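Long-range contact in 75aa long hypothetical regulatory protein AsnC (Pyrococcus horikoshii, PDB 2CVI), which is of unknown function but resembles the ligand-binding domain of Lrp/AsnC transcription regulators and associates with a second copy of itself: residues L7-A12 and G36-I41. Residues are numbered along the deposited sequence; the frame is centred on the assembly and turned at random.
Sequences LMVTAA and GEYDLI
Leu-7 sets its CB over the centre of the Tyr-38 ring. Leu-7 CB stands 3.5 Å from the Tyr-38 ring centroid and 10° off the normal, a CH-pi contact. Leu-7 CG lies anti to its carbonyl carbon (chi1 -70°), and from there Leu-7 CD1 presses tightly on Ile-41 CG1, at 3.3 Å. Leu-7 and Ile-41 form an antiparallel non-hydrogen-bonded pair, with their side chains alongside each other.

Met-8 is paired with Leu-40. Met-8 N donates to Leu-40 O at 2.8 Å, in the carbonyl plane. Met-8 O accepts twice, from Asp-39 N at 2.8 Å and, tilted from the carbonyl plane, from Leu-40 N at 3.2 Å. Two residues thus face one, a classic beta bulge. It lies where strand 40-46 starts beside strand 2-10 in the four-stranded antiparallel sheet of this Lrp/AsnC-type domain. On the face covered by helix 15-23, Met-8 SD lies 4.0 Å from Leu-40 CD2.

Val-9 CG2 reaches Tyr-38 CD1 at 4.0 Å, the two side chains crossing at about a right angle. Met-68 of strand 66-77, on the other side of strand 2-10, also touches both, and Met-72 of the second subunit packs on Tyr-38. An alanine at Tyr-38 would remove the ring and probably leave a gap beneath Leu-7 CB and beside Val-9 CG2.

Thr-10 N donates to Asp-39 OD2 at 2.9 Å in a nearly straight bond, on the anti side of the carboxylate and 20° out of its plane. Asp-39 CB rests against Thr-10 OG1.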
loop_
_atom_site.group_PDB
_atom_site.type_symbol
_atom_site.label_atom_id
_atom_site.label_comp_id
_atom_site.label_asym_id
_atom_site.label_seq_id
_atom_site.Cartn_x
_atom_site.Cartn_y
_atom_site.Cartn_z
ATOM N N LEU A 7 -1.325 3.913 -6.156
ATOM C CA LEU A 7 -2.561 4.183 -5.412
ATOM C C LEU A 7 -3.510 4.819 -6.405
ATOM O O LEU A 7 -3.133 5.773 -7.086
ATOM C CB LEU A 7 -2.286 5.124 -4.222
ATOM C CG LEU A 7 -1.482 4.676 -2.981
ATOM C CD1 LEU A 7 -2.273 3.692 -2.167
ATOM C CD2 LEU A 7 -0.106 4.156 -3.359
ATOM N N MET A 8 -4.734 4.306 -6.488
ATOM C CA MET A 8 -5.684 4.756 -7.491
ATOM C C MET A 8 -7.020 5.235 -6.990
ATOM O O MET A 8 -7.564 4.692 -6.022
ATOM C CB MET A 8 -5.963 3.623 -8.479
ATOM C CG MET A 8 -4.682 2.922 -9.030
ATOM S SD MET A 8 -5.185 1.676 -10.234
ATOM C CE MET A 8 -3.524 1.110 -10.825
ATOM N N VAL A 9 -7.546 6.258 -7.680
ATOM C CA VAL A 9 -8.897 6.795 -7.443
ATOM C C VAL A 9 -9.667 6.256 -8.635
ATOM O O VAL A 9 -9.239 6.355 -9.783
ATOM C CB VAL A 9 -8.927 8.331 -7.456
ATOM C CG1 VAL A 9 -10.393 8.818 -7.394
ATOM C CG2 VAL A 9 -8.122 8.878 -6.330
ATOM N N THR A 10 -10.795 5.609 -8.403
ATOM C CA THR A 10 -11.557 5.086 -9.513
ATOM C C THR A 10 -12.997 5.554 -9.429
ATOM O O THR A 10 -13.454 5.967 -8.364
ATOM C CB THR A 10 -11.595 3.541 -9.526
ATOM O OG1 THR A 10 -12.341 3.076 -8.396
ATOM C CG2 THR A 10 -10.213 2.935 -9.442
ATOM N N ALA A 11 -13.680 5.495 -10.557
ATOM C CA ALA A 11 -15.109 5.809 -10.598
ATOM C C ALA A 11 -15.772 4.731 -9.721
ATOM O O ALA A 11 -15.334 3.585 -9.685
ATOM C CB ALA A 11 -15.605 5.685 -12.022
ATOM N N ALA A 12 -16.846 5.091 -9.029
ATOM C CA ALA A 12 -17.489 4.105 -8.141
ATOM C C ALA A 12 -18.131 2.921 -8.891
ATOM O O ALA A 12 -18.700 3.102 -9.956
ATOM C CB ALA A 12 -18.528 4.836 -7.234
ATOM N N GLY A 36 -10.489 4.446 1.999
ATOM C CA GLY A 36 -9.605 5.452 2.537
ATOM C C GLY A 36 -9.457 6.538 1.476
ATOM O O GLY A 36 -10.371 6.746 0.693
ATOM N N GLU A 37 -8.307 7.194 1.438
ATOM C CA GLU A 37 -8.009 8.255 0.468
ATOM C C GLU A 37 -8.029 7.721 -0.977
ATOM O O GLU A 37 -8.369 8.424 -1.941
ATOM C CB GLU A 37 -6.639 8.841 0.808
ATOM C CG GLU A 37 -6.163 9.911 -0.132
ATOM C CD GLU A 37 -4.885 10.552 0.340
ATOM O OE1 GLU A 37 -4.460 10.285 1.486
ATOM O OE2 GLU A 37 -4.296 11.338 -0.437
ATOM N N TYR A 38 -7.622 6.465 -1.146
ATOM C CA TYR A 38 -7.625 5.828 -2.448
ATOM C C TYR A 38 -8.569 4.632 -2.445
ATOM O O TYR A 38 -8.940 4.118 -1.372
ATOM C CB TYR A 38 -6.207 5.383 -2.797
ATOM C CG TYR A 38 -5.254 6.554 -2.971
ATOM C CD1 TYR A 38 -5.186 7.243 -4.185
ATOM C CD2 TYR A 38 -4.459 6.981 -1.918
ATOM C CE1 TYR A 38 -4.337 8.356 -4.344
ATOM C CE2 TYR A 38 -3.600 8.092 -2.063
ATOM C CZ TYR A 38 -3.554 8.755 -3.271
ATOM O OH TYR A 38 -2.695 9.817 -3.413
ATOM N N ASP A 39 -8.966 4.210 -3.640
ATOM C CA ASP A 39 -9.880 3.092 -3.850
ATOM C C ASP A 39 -9.247 1.768 -4.157
ATOM O O ASP A 39 -9.855 0.708 -3.936
ATOM C CB ASP A 39 -10.833 3.431 -5.007
ATOM C CG ASP A 39 -11.608 4.702 -4.750
ATOM O OD1 ASP A 39 -12.349 4.740 -3.736
ATOM O OD2 ASP A 39 -11.496 5.644 -5.557
ATOM N N LEU A 40 -8.060 1.833 -4.758
ATOM C CA LEU A 40 -7.369 0.614 -5.148
ATOM C C LEU A 40 -5.881 0.795 -4.955
ATOM O O LEU A 40 -5.354 1.877 -5.174
ATOM C CB LEU A 40 -7.664 0.295 -6.640
ATOM C CG LEU A 40 -7.210 -0.998 -7.337
ATOM C CD1 LEU A 40 -7.730 -2.215 -6.575
ATOM C CD2 LEU A 40 -7.732 -1.004 -8.785
ATOM N N ILE A 41 -5.206 -0.258 -4.497
ATOM C CA ILE A 41 -3.751 -0.226 -4.348
ATOM C C ILE A 41 -3.218 -1.416 -5.133
ATOM O O ILE A 41 -3.672 -2.540 -4.964
ATOM C CB ILE A 41 -3.290 -0.400 -2.925
ATOM C CG1 ILE A 41 -3.724 0.783 -2.093
ATOM C CG2 ILE A 41 -1.707 -0.503 -2.906
ATOM C CD1 ILE A 41 -3.286 0.672 -0.666
#